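Local coordinates for protein heat shock protease HtrA (Thermotoga maritima, PDB 1L1J) that probably acts as an ATP-independent heat-shock serine endopeptidase, this chain being the trypsin-like protease domain without the PDZ region of the full-length protein, at residues A[17-22]-A[55-60]; A[33-38]-A[178-183]; A[133-138]-A[147-152]; A[166-171]-A[201-206]. All blocks are in the same frame, centred on the assembly; numbering follows the deposited sequence.

Contact 1. Residues A[17-22]-A[55-60]; sequences VVKIDV and ASLGSG
Lys19 sets CG anti to its backbone N (chi1 160°) and stays extended beyond it, while Leu57 places CG the same way. The lysine stem therefore passes slantwise over the leucine branch, with Lys19 CE 3.8 Å from Leu57 CD1. On the face shared by Val18, Ile20 and Val22, Ile20 CD1 lies 3.5 Å from Ser59 O and close to the CA of Gly60, where glycine has no side chain to meet it. The strands run antiparallel, 155° between directions, as neighbours in the first of the two beta-barrels expected of a trypsin-like fold. At one end Val18 N donates to Gly60 O at 3.0 Å, with a weak return bond. At the other end, Ala55 and Ser56 both face Val22, a classic beta bulge. Val22 O takes Ala55 N almost in line with its carbonyl (C=O...N angle 170°) and a weak bond from Ser56 N, while Val22 N donates to Ser56 O at 3.0 Å. Strand 83-85 continues the sheet beyond Lys19 and Asp21, and Ser59 OG bonds to Asn139 N.

Contact 2. Residues A[33-38]-A[178-183]; sequences PYFEQF and INPGNS
Phe38 turns one face of its ring to Pro180. Pro180 CD sits 3.8 Å from the centroid of the Phe38 ring and 16° off the ring normal, a CH-pi contact displaced toward the ring's rim. With CG anti to the backbone N, the phenyl projects from helix 33-42 straight at the loop. Pro180 CG also reaches the base of the side chain, 3.7 Å from Phe38 CB. At the far end, Asn179 lies across Phe38 at about a right angle, and its amide plane is tilted only 28° from the ring plane; Asn179 CG is 3.4 Å from Phe38 CZ, an oblique approach. Phe35 meets the same proline differently, offering a ring face to Pro180 CG, which is 4.2 Å from Phe35 CD2. With a serine at Phe38, Pro180 CD and the Asn179 amide would probably lose their aromatic partner and a gap would open between helix and loop. The loop carries Gly181-Asn182-Ser183, the HtrA form of the serine motif that reads Gly-Asp-Ser in trypsin itself, and Ser183 is the predicted charge-relay nucleophile. The loop's backbone is braced internally: Asn179 N donates to Asn182 OD1 at 3.2 Å with an N-H...O angle of 163°, although the donor stands well above the carbonyl plane. Phe35 further meets the imidazole of His74, the predicted charge-relay histidine, in an edge-to-face stack.

Contact 3. Residues A[133-138]-A[147-152]; sequences WAIAIG and VTVGVV
Gly150 O draws several neighbours from the 133-138 strand. Ala134 N donates to Gly150 O at 3.2 Å from above the carbonyl plane, 56° out of it, and Trp133 CA adds a CA-H...O contact to the same Gly150 O at 3.4 Å. Trp133 holds CG anti to its carbonyl carbon, which brings the six-membered part of the indole obliquely beside that oxygen and puts CE3 3.9 Å from Val149 CG1. Further along, Ala136 N to Thr148 O is the shortest of the cross-strand bonds, at 3.0 Å and 161° at the hydrogen. The four backbone bonds, two each at Ala134-Gly150 and Ala136-Thr148, define an antiparallel beta hairpin in the second barrel of the trypsin-like domain, its strand directions 139° apart. One face bears Ile135, Ile137, Val147 and Val149. There Ile135 CG2 touches Val147 CG1 at 3.8 Å and lies 4.3 Å from Val149 CG2, and helix 5-13 covers the patch through Ile6, Val9 and Val10. Ala136 and Thr148 share the other face, with Thr148 OG1 3.4 Å from Ala136 CB; the hydroxyl is hydrogen-bonded to Ala177 O. Thr148 also touches Asn182, a predicted substrate-binding residue.

Contact 4. Residues A[166-171]-A[201-206]; sequences GYYVGL and IVNPQE
Tyr168 presents one ring face to Val202. Val202 CG2 lies 3.8 Å from the centroid of the Tyr168 ring and 21° off its normal, a CH-pi contact displaced toward the CD1 side. Ile201 approaches the CE2 side obliquely, its CB 3.4 Å from Tyr168 CE2 and its CD1 beside CD2 and CE2. The phenol end reaches the loop backbone, where Tyr168 OH stands 3.0 Å from Ile201 O. Leu171 completes the apolar patch by bringing CD1 within 4.1 Å of Val202 CG2.

Torsions explain how one methyl serves both partners: Val202 carries CG1 anti to its N (chi1 -171°), which leaves CG2 beside the N and turned to Tyr168 and Leu171. A glycine in place of Tyr168 would probably leave Val202 CG2 and Ile201 without the ring that now joins them and set both freer to shift.

In the next shell, strand 146-160 holds the tyrosine strand through backbone bonds of Tyr168 with Ile159 and of Leu171 with Arg157. Gly170 and Leu171 both face Arg157, a G1 beta bulge, and Gly170 has the positive phi (83°) that such a bulge calls for. Phe212 of strand 211-215 packs on both Leu171 and Val202. The side chain of Ile201 lies about 3 Å, nearest atoms, from those of His74 and Asp104, so the arrangement joins strand 167-174 of the second barrel to the predicted charge-relay site, in keeping with a trypsin-like protease that places its triad between two barrels.

Overall arrangement
Contact 1 lies in the antiparallel sheet of the first barrel; contacts 3 and 4 both reach the second sheet, where strands 146-160 and 167-174 are neighbours. Contact 2 sits between them, its centre 11 Å from contact 1, 16 Å from contact 3 and 13 Å from contact 4, and touches all three. Contacts 1 and 3 meet through Val17 and Ile137, whereas contacts 1 and 4 stay about 10 Å apart between nearest atoms. Along the chain, both halves of contact 1 precede contact 3, which falls between those of contact 2, and contact 2 interlocks with contacts 1 and 4. The serine-bearing loop 178-183 is thus bordered by both barrels, consistent with an active site at their junction.

Contact 1. Residues A[17-22]-A[55-60]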
loop_
_atom_site.group_PDB
_atom_site.type_symbol
_atom_site.label_atom_id
_atom_site.label_comp_id
_atom_site.label_asym_id
_atom_site.label_seq_id
_atom_site.Cartn_x
_atom_site.Cartn_y
_atom_site.Cartn_z
ATOM N N VAL A 17 1.454 0.229 -9.631
ATOM C CA VAL A 17 1.670 0.673 -8.247
ATOM C C VAL A 17 1.864 2.189 -8.232
ATOM O O VAL A 17 2.805 2.704 -8.819
ATOM C CB VAL A 17 2.900 -0.021 -7.631
ATOM C CG1 VAL A 17 2.926 0.212 -6.136
ATOM C CG2 VAL A 17 2.866 -1.510 -7.940
ATOM N N VAL A 18 0.975 2.896 -7.546
ATOM C CA VAL A 18 1.014 4.351 -7.522
ATOM C C VAL A 18 1.457 4.992 -6.224
ATOM O O VAL A 18 1.606 4.334 -5.203
ATOM C CB VAL A 18 -0.373 4.943 -7.843
ATOM C CG1 VAL A 18 -0.971 4.269 -9.055
ATOM C CG2 VAL A 18 -1.287 4.782 -6.640
ATOM N N LYS A 19 1.639 6.306 -6.297
ATOM C CA LYS A 19 2.040 7.154 -5.181
ATOM C C LYS A 19 0.781 7.893 -4.701
ATOM O O LYS A 19 -0.173 8.055 -5.460
ATOM C CB LYS A 19 3.086 8.172 -5.667
ATOM C CG LYS A 19 3.249 9.411 -4.789
ATOM C CD LYS A 19 4.034 10.507 -5.508
ATOM C CE LYS A 19 4.088 11.797 -4.670
ATOM N NZ LYS A 19 4.655 12.972 -5.407
ATOM N N ILE A 20 0.768 8.338 -3.453
ATOM C CA ILE A 20 -0.388 9.055 -2.947
ATOM C C ILE A 20 0.040 10.177 -2.005
ATOM O O ILE A 20 0.376 9.942 -0.840
ATOM C CB ILE A 20 -1.359 8.096 -2.225
ATOM C CG1 ILE A 20 -1.822 7.013 -3.202
ATOM C CG2 ILE A 20 -2.558 8.869 -1.697
ATOM C CD1 ILE A 20 -2.795 6.035 -2.625
ATOM N N ASP A 21 0.043 11.399 -2.534
ATOM C CA ASP A 21 0.433 12.578 -1.772
ATOM C C ASP A 21 -0.774 13.466 -1.507
ATOM O O ASP A 21 -1.556 13.757 -2.410
ATOM C CB ASP A 21 1.545 13.358 -2.508
ATOM C CG ASP A 21 1.273 13.531 -4.008
ATOM O OD1 ASP A 21 0.938 12.535 -4.686
ATOM O OD2 ASP A 21 1.420 14.665 -4.520
ATOM N N VAL A 22 -0.915 13.875 -0.249
ATOM C CA VAL A 22 -2.024 14.710 0.207
ATOM C C VAL A 22 -1.503 15.987 0.871
ATOM O O VAL A 22 -0.846 15.926 1.914
ATOM C CB VAL A 22 -2.888 13.919 1.220
ATOM C CG1 VAL A 22 -3.984 14.806 1.803
ATOM C CG2 VAL A 22 -3.480 12.700 0.536
ATOM N N ALA A 55 0.863 16.047 3.924
ATOM C CA ALA A 55 0.121 15.525 5.056
ATOM C C ALA A 55 0.308 14.022 5.133
ATOM O O ALA A 55 0.361 13.439 6.219
ATOM C CB ALA A 55 -1.355 15.869 4.906
ATOM N N SER A 56 0.404 13.402 3.962
ATOM C CA SER A 56 0.603 11.963 3.856
ATOM C C SER A 56 1.164 11.538 2.508
ATOM O O SER A 56 0.745 12.018 1.448
ATOM C CB SER A 56 -0.703 11.219 4.111
ATOM O OG SER A 56 -0.691 10.630 5.399
ATOM N N LEU A 57 2.125 10.626 2.574
ATOM C CA LEU A 57 2.776 10.076 1.398
ATOM C C LEU A 57 2.686 8.571 1.562
ATOM O O LEU A 57 2.989 8.038 2.632
ATOM C CB LEU A 57 4.238 10.521 1.356
ATOM C CG LEU A 57 5.109 10.007 0.218
ATOM C CD1 LEU A 57 4.499 10.354 -1.132
ATOM C CD2 LEU A 57 6.479 10.627 0.359
ATOM N N GLY A 58 2.249 7.886 0.517
ATOM C CA GLY A 58 2.134 6.445 0.608
ATOM C C GLY A 58 2.130 5.774 -0.743
ATOM O O GLY A 58 2.722 6.273 -1.707
ATOM N N SER A 59 1.466 4.627 -0.810
ATOM C CA SER A 59 1.378 3.888 -2.053
ATOM C C SER A 59 -0.020 3.322 -2.177
ATOM O O SER A 59 -0.837 3.441 -1.266
ATOM C CB SER A 59 2.396 2.744 -2.067
ATOM O OG SER A 59 3.709 3.207 -1.798
ATOM N N GLY A 60 -0.294 2.700 -3.310
ATOM C CA GLY A 60 -1.593 2.107 -3.511
ATOM C C GLY A 60 -1.516 1.377 -4.821
ATOM O O GLY A 60 -0.462 1.365 -5.454
#

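Contact 2. Residues A[33-38]-A[178-183]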
loop_
_atom_site.group_PDB
_atom_site.type_symbol
_atom_site.label_atom_id
_atom_site.label_comp_id
_atom_site.label_asym_id
_atom_site.label_seq_id
_atom_site.Cartn_x
_atom_site.Cartn_y
_atom_site.Cartn_z
ATOM N N PRO A 33 3.109 11.122 13.400
ATOM C CA PRO A 33 4.540 11.418 13.563
ATOM C C PRO A 33 5.538 10.316 13.214
ATOM O O PRO A 33 6.693 10.607 12.883
ATOM C CB PRO A 33 4.646 11.863 15.031
ATOM C CG PRO A 33 3.374 11.341 15.678
ATOM C CD PRO A 33 2.366 11.565 14.592
ATOM N N TYR A 34 5.109 9.061 13.279
ATOM C CA TYR A 34 6.013 7.973 12.947
ATOM C C TYR A 34 6.334 8.043 11.451
ATOM O O TYR A 34 7.503 8.043 11.052
ATOM C CB TYR A 34 5.378 6.612 13.282
ATOM C CG TYR A 34 6.384 5.475 13.341
ATOM C CD1 TYR A 34 7.166 5.271 14.482
ATOM C CD2 TYR A 34 6.621 4.664 12.227
ATOM C CE1 TYR A 34 8.166 4.300 14.513
ATOM C CE2 TYR A 34 7.621 3.694 12.244
ATOM C CZ TYR A 34 8.393 3.519 13.391
ATOM O OH TYR A 34 9.415 2.593 13.406
ATOM N N PHE A 35 5.280 8.137 10.642
ATOM C CA PHE A 35 5.373 8.173 9.180
ATOM C C PHE A 35 6.133 9.357 8.566
ATOM O O PHE A 35 6.894 9.186 7.606
ATOM C CB PHE A 35 3.960 8.103 8.587
ATOM C CG PHE A 35 3.214 6.846 8.944
ATOM C CD1 PHE A 35 3.086 6.445 10.273
ATOM C CD2 PHE A 35 2.627 6.067 7.953
ATOM C CE1 PHE A 35 2.385 5.285 10.614
ATOM C CE2 PHE A 35 1.924 4.904 8.284
ATOM C CZ PHE A 35 1.805 4.516 9.622
ATOM N N GLU A 36 5.917 10.554 9.100
ATOM C CA GLU A 36 6.604 11.730 8.589
ATOM C C GLU A 36 8.094 11.623 8.880
ATOM O O GLU A 36 8.920 12.106 8.109
ATOM C CB GLU A 36 6.019 12.997 9.218
ATOM C CG GLU A 36 6.964 14.184 9.302
ATOM C CD GLU A 36 7.619 14.309 10.677
ATOM O OE1 GLU A 36 6.877 14.319 11.689
ATOM O OE2 GLU A 36 8.868 14.403 10.747
ATOM N N GLN A 37 8.436 10.963 9.980
ATOM C CA GLN A 37 9.833 10.822 10.343
ATOM C C GLN A 37 10.542 9.809 9.458
ATOM O O GLN A 37 11.747 9.926 9.212
ATOM C CB GLN A 37 9.973 10.411 11.811
ATOM C CG GLN A 37 11.169 11.068 12.513
ATOM C CD GLN A 37 11.621 10.326 13.770
ATOM O OE1 GLN A 37 10.818 10.039 14.674
ATOM N NE2 GLN A 37 12.917 10.012 13.833
ATOM N N PHE A 38 9.802 8.813 8.974
ATOM C CA PHE A 38 10.400 7.796 8.110
ATOM C C PHE A 38 10.843 8.422 6.793
ATOM O O PHE A 38 11.992 8.257 6.372
ATOM C CB PHE A 38 9.414 6.664 7.824
ATOM C CG PHE A 38 9.967 5.594 6.919
ATOM C CD1 PHE A 38 10.856 4.646 7.404
ATOM C CD2 PHE A 38 9.628 5.559 5.572
ATOM C CE1 PHE A 38 11.397 3.677 6.560
ATOM C CE2 PHE A 38 10.168 4.588 4.715
ATOM C CZ PHE A 38 11.052 3.652 5.212
ATOM N N ILE A 178 8.557 -4.102 5.516
ATOM C CA ILE A 178 7.368 -3.294 5.263
ATOM C C ILE A 178 7.513 -2.000 6.076
ATOM O O ILE A 178 7.809 -2.039 7.270
ATOM C CB ILE A 178 6.081 -4.026 5.716
ATOM C CG1 ILE A 178 5.941 -5.375 4.991
ATOM C CG2 ILE A 178 4.877 -3.136 5.485
ATOM C CD1 ILE A 178 5.435 -5.300 3.574
ATOM N N ASN A 179 7.295 -0.859 5.432
ATOM C CA ASN A 179 7.425 0.426 6.106
ATOM C C ASN A 179 6.693 1.524 5.348
ATOM O O ASN A 179 6.178 1.292 4.258
ATOM C CB ASN A 179 8.900 0.779 6.221
ATOM C CG ASN A 179 9.643 0.550 4.927
ATOM O OD1 ASN A 179 9.244 1.050 3.863
ATOM N ND2 ASN A 179 10.733 -0.213 5.002
ATOM N N PRO A 180 6.642 2.744 5.917
ATOM C CA PRO A 180 5.957 3.863 5.264
ATOM C C PRO A 180 6.341 4.023 3.801
ATOM O O PRO A 180 5.643 4.681 3.032
ATOM C CB PRO A 180 6.386 5.055 6.105
ATOM C CG PRO A 180 6.485 4.473 7.469
ATOM C CD PRO A 180 7.188 3.165 7.224
ATOM N N GLY A 181 7.450 3.407 3.420
ATOM C CA GLY A 181 7.909 3.503 2.051
ATOM C C GLY A 181 7.207 2.575 1.088
ATOM O O GLY A 181 7.436 2.662 -0.109
ATOM N N ASN A 182 6.387 1.660 1.594
ATOM C CA ASN A 182 5.647 0.753 0.717
ATOM C C ASN A 182 4.278 0.377 1.294
ATOM O O ASN A 182 3.594 -0.515 0.778
ATOM C CB ASN A 182 6.453 -0.515 0.384
ATOM C CG ASN A 182 6.796 -1.332 1.602
ATOM O OD1 ASN A 182 6.040 -1.376 2.576
ATOM N ND2 ASN A 182 7.934 -2.006 1.549
ATOM N N SER A 183 3.902 1.075 2.366
ATOM C CA SER A 183 2.612 0.915 3.031
ATOM C C SER A 183 1.603 1.289 1.940
ATOM O O SER A 183 1.829 2.245 1.198
ATOM C CB SER A 183 2.519 1.920 4.191
ATOM O OG SER A 183 1.907 1.372 5.353
#

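Contact 3. Residues A[133-138]-A[147-152]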
loop_
_atom_site.group_PDB
_atom_site.type_symbol
_atom_site.label_atom_id
_atom_site.label_comp_id
_atom_site.label_asym_id
_atom_site.label_seq_id
_atom_site.Cartn_x
_atom_site.Cartn_y
_atom_site.Cartn_z
ATOM N N TRP A 133 7.110 -17.160 -1.215
ATOM C CA TRP A 133 7.681 -15.836 -1.417
ATOM C C TRP A 133 6.622 -14.757 -1.546
ATOM O O TRP A 133 5.613 -14.947 -2.222
ATOM C CB TRP A 133 8.563 -15.802 -2.672
ATOM C CG TRP A 133 9.703 -16.759 -2.636
ATOM C CD1 TRP A 133 9.752 -17.993 -3.207
ATOM C CD2 TRP A 133 10.967 -16.568 -1.983
ATOM N NE1 TRP A 133 10.966 -18.588 -2.947
ATOM C CE2 TRP A 133 11.727 -17.737 -2.189
ATOM C CE3 TRP A 133 11.524 -15.525 -1.225
ATOM C CZ2 TRP A 133 13.019 -17.890 -1.691
ATOM C CZ3 TRP A 133 12.808 -15.674 -0.724
ATOM C CH2 TRP A 133 13.539 -16.850 -0.953
ATOM N N ALA A 134 6.862 -13.628 -0.885
ATOM C CA ALA A 134 5.963 -12.478 -0.954
ATOM C C ALA A 134 6.785 -11.279 -1.448
ATOM O O ALA A 134 7.893 -11.030 -0.973
ATOM C CB ALA A 134 5.376 -12.184 0.399
ATOM N N ILE A 135 6.249 -10.536 -2.403
ATOM C CA ILE A 135 6.993 -9.413 -2.925
ATOM C C ILE A 135 6.239 -8.143 -2.585
ATOM O O ILE A 135 5.122 -7.956 -3.041
ATOM C CB ILE A 135 7.162 -9.553 -4.462
ATOM C CG1 ILE A 135 7.501 -11.006 -4.822
ATOM C CG2 ILE A 135 8.289 -8.659 -4.954
ATOM C CD1 ILE A 135 7.582 -11.279 -6.310
ATOM N N ALA A 136 6.833 -7.285 -1.765
ATOM C CA ALA A 136 6.195 -6.031 -1.389
ATOM C C ALA A 136 6.593 -4.967 -2.399
ATOM O O ALA A 136 7.780 -4.825 -2.710
ATOM C CB ALA A 136 6.643 -5.624 -0.023
ATOM N N ILE A 137 5.624 -4.231 -2.939
ATOM C CA ILE A 137 5.960 -3.186 -3.905
ATOM C C ILE A 137 5.463 -1.836 -3.436
ATOM O O ILE A 137 4.339 -1.714 -2.934
ATOM C CB ILE A 137 5.374 -3.446 -5.303
ATOM C CG1 ILE A 137 5.771 -4.838 -5.802
ATOM C CG2 ILE A 137 5.919 -2.412 -6.275
ATOM C CD1 ILE A 137 5.756 -4.995 -7.297
ATOM N N GLY A 138 6.306 -0.819 -3.591
ATOM C CA GLY A 138 5.933 0.517 -3.164
ATOM C C GLY A 138 6.254 1.547 -4.224
ATOM O O GLY A 138 6.912 1.228 -5.227
ATOM N N VAL A 147 11.265 -2.216 -3.900
ATOM C CA VAL A 147 10.854 -3.603 -3.698
ATOM C C VAL A 147 11.610 -4.326 -2.585
ATOM O O VAL A 147 12.804 -4.134 -2.425
ATOM C CB VAL A 147 11.019 -4.405 -5.018
ATOM C CG1 VAL A 147 10.955 -5.898 -4.749
ATOM C CG2 VAL A 147 9.929 -4.008 -6.005
ATOM N N THR A 148 10.904 -5.138 -1.803
ATOM C CA THR A 148 11.523 -5.920 -0.731
ATOM C C THR A 148 10.931 -7.311 -0.817
ATOM O O THR A 148 9.761 -7.483 -1.118
ATOM C CB THR A 148 11.283 -5.343 0.694
ATOM O OG1 THR A 148 9.886 -5.311 0.989
ATOM C CG2 THR A 148 11.846 -3.939 0.796
ATOM N N VAL A 149 11.762 -8.307 -0.572
ATOM C CA VAL A 149 11.333 -9.677 -0.679
ATOM C C VAL A 149 11.529 -10.461 0.600
ATOM O O VAL A 149 12.459 -10.224 1.366
ATOM C CB VAL A 149 12.092 -10.369 -1.814
ATOM C CG1 VAL A 149 11.525 -11.740 -2.073
ATOM C CG2 VAL A 149 12.006 -9.525 -3.041
ATOM N N GLY A 150 10.631 -11.404 0.806
ATOM C CA GLY A 150 10.679 -12.239 1.975
ATOM C C GLY A 150 9.791 -13.444 1.747
ATOM O O GLY A 150 9.667 -13.960 0.624
ATOM N N VAL A 151 9.130 -13.885 2.801
ATOM C CA VAL A 151 8.289 -15.055 2.666
ATOM C C VAL A 151 7.091 -14.907 3.583
ATOM O O VAL A 151 7.083 -14.020 4.440
ATOM C CB VAL A 151 9.129 -16.307 3.009
ATOM C CG1 VAL A 151 8.897 -16.750 4.452
ATOM C CG2 VAL A 151 8.849 -17.374 2.014
ATOM N N VAL A 152 6.062 -15.722 3.411
ATOM C CA VAL A 152 4.942 -15.571 4.327
ATOM C C VAL A 152 5.371 -16.245 5.621
ATOM O O VAL A 152 5.834 -17.393 5.606
ATOM C CB VAL A 152 3.662 -16.201 3.815
ATOM C CG1 VAL A 152 2.558 -15.916 4.800
ATOM C CG2 VAL A 152 3.287 -15.609 2.457
#

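Contact 4. Residues A[166-171]-A[201-206]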
loop_
_atom_site.group_PDB
_atom_site.type_symbol
_atom_site.label_atom_id
_atom_site.label_comp_id
_atom_site.label_asym_id
_atom_site.label_seq_id
_atom_site.Cartn_x
_atom_site.Cartn_y
_atom_site.Cartn_z
ATOM N N GLY A 166 -6.131 -0.169 20.837
ATOM C CA GLY A 166 -6.781 -1.097 19.939
ATOM C C GLY A 166 -5.881 -2.248 19.568
ATOM O O GLY A 166 -4.915 -2.547 20.264
ATOM N N TYR A 167 -6.204 -2.893 18.456
ATOM C CA TYR A 167 -5.442 -4.024 17.974
ATOM C C TYR A 167 -5.447 -4.035 16.451
ATOM O O TYR A 167 -6.428 -3.621 15.815
ATOM C CB TYR A 167 -6.078 -5.347 18.429
ATOM C CG TYR A 167 -5.833 -5.811 19.856
ATOM C CD1 TYR A 167 -6.476 -5.206 20.942
ATOM C CD2 TYR A 167 -5.003 -6.907 20.115
ATOM C CE1 TYR A 167 -6.303 -5.689 22.244
ATOM C CE2 TYR A 167 -4.827 -7.391 21.407
ATOM C CZ TYR A 167 -5.482 -6.782 22.460
ATOM O OH TYR A 167 -5.339 -7.298 23.723
ATOM N N TYR A 168 -4.343 -4.496 15.869
ATOM C CA TYR A 168 -4.269 -4.651 14.429
ATOM C C TYR A 168 -4.662 -6.121 14.401
ATOM O O TYR A 168 -4.119 -6.894 15.196
ATOM C CB TYR A 168 -2.829 -4.464 13.920
ATOM C CG TYR A 168 -2.266 -3.064 14.118
ATOM C CD1 TYR A 168 -1.206 -2.829 14.996
ATOM C CD2 TYR A 168 -2.804 -1.980 13.446
ATOM C CE1 TYR A 168 -0.704 -1.558 15.198
ATOM C CE2 TYR A 168 -2.311 -0.705 13.641
ATOM C CZ TYR A 168 -1.258 -0.493 14.516
ATOM O OH TYR A 168 -0.758 0.790 14.691
ATOM N N VAL A 169 -5.604 -6.525 13.547
ATOM C CA VAL A 169 -6.001 -7.939 13.530
ATOM C C VAL A 169 -6.286 -8.555 12.152
ATOM O O VAL A 169 -6.761 -7.881 11.232
ATOM C CB VAL A 169 -7.244 -8.193 14.447
ATOM C CG1 VAL A 169 -7.281 -7.182 15.591
ATOM C CG2 VAL A 169 -8.518 -8.151 13.637
ATOM N N GLY A 170 -5.993 -9.850 12.027
ATOM C CA GLY A 170 -6.207 -10.571 10.778
ATOM C C GLY A 170 -5.071 -10.382 9.785
ATOM O O GLY A 170 -5.194 -10.727 8.610
ATOM N N LEU A 171 -3.944 -9.873 10.268
ATOM C CA LEU A 171 -2.803 -9.577 9.411
ATOM C C LEU A 171 -1.913 -10.722 8.948
ATOM O O LEU A 171 -1.711 -11.719 9.651
ATOM C CB LEU A 171 -1.924 -8.530 10.096
ATOM C CG LEU A 171 -2.645 -7.258 10.545
ATOM C CD1 LEU A 171 -1.702 -6.409 11.374
ATOM C CD2 LEU A 171 -3.166 -6.495 9.325
ATOM N N ILE A 201 1.016 0.782 9.550
ATOM C CA ILE A 201 0.521 1.302 10.836
ATOM C C ILE A 201 1.307 0.612 11.956
ATOM O O ILE A 201 1.647 1.237 12.972
ATOM C CB ILE A 201 -1.018 1.079 11.073
ATOM C CG1 ILE A 201 -1.526 -0.136 10.287
ATOM C CG2 ILE A 201 -1.788 2.359 10.741
ATOM C CD1 ILE A 201 -3.014 -0.470 10.528
ATOM N N VAL A 202 1.603 -0.674 11.760
ATOM C CA VAL A 202 2.393 -1.404 12.734
ATOM C C VAL A 202 3.790 -0.828 12.525
ATOM O O VAL A 202 4.675 -1.473 11.952
ATOM C CB VAL A 202 2.405 -2.912 12.460
ATOM C CG1 VAL A 202 3.054 -3.635 13.628
ATOM C CG2 VAL A 202 1.001 -3.409 12.243
ATOM N N ASN A 203 3.934 0.418 12.972
ATOM C CA ASN A 203 5.146 1.228 12.892
ATOM C C ASN A 203 6.367 0.673 12.130
ATOM O O ASN A 203 6.703 1.178 11.050
ATOM C CB ASN A 203 5.527 1.663 14.313
ATOM C CG ASN A 203 4.371 2.345 15.038
ATOM O OD1 ASN A 203 3.282 1.781 15.162
ATOM N ND2 ASN A 203 4.602 3.564 15.514
ATOM N N PRO A 204 7.023 -0.391 12.640
ATOM C CA PRO A 204 6.803 -1.171 13.866
ATOM C C PRO A 204 7.491 -0.674 15.159
ATOM O O PRO A 204 7.339 -1.290 16.223
ATOM C CB PRO A 204 7.268 -2.568 13.450
ATOM C CG PRO A 204 8.427 -2.274 12.574
ATOM C CD PRO A 204 7.936 -1.109 11.730
ATOM N N GLN A 205 8.235 0.430 15.066
ATOM C CA GLN A 205 8.949 1.017 16.210
ATOM C C GLN A 205 10.257 0.293 16.582
ATOM O O GLN A 205 10.268 -0.578 17.445
ATOM C CB GLN A 205 8.074 1.035 17.471
ATOM C CG GLN A 205 6.686 1.615 17.311
ATOM C CD GLN A 205 5.922 1.582 18.620
ATOM O OE1 GLN A 205 5.908 0.562 19.312
ATOM N NE2 GLN A 205 5.285 2.695 18.968
ATOM N N GLU A 206 11.350 0.674 15.915
ATOM C CA GLU A 206 12.673 0.124 16.169
ATOM C C GLU A 206 12.699 -1.404 16.315
ATOM O O GLU A 206 13.447 -1.939 17.115
ATOM C CB GLU A 206 13.284 0.763 17.432
ATOM C CG GLU A 206 13.442 2.274 17.354
ATOM C CD GLU A 206 12.218 3.014 17.855
ATOM O OE1 GLU A 206 11.248 2.346 18.280
ATOM O OE2 GLU A 206 12.224 4.263 17.827
#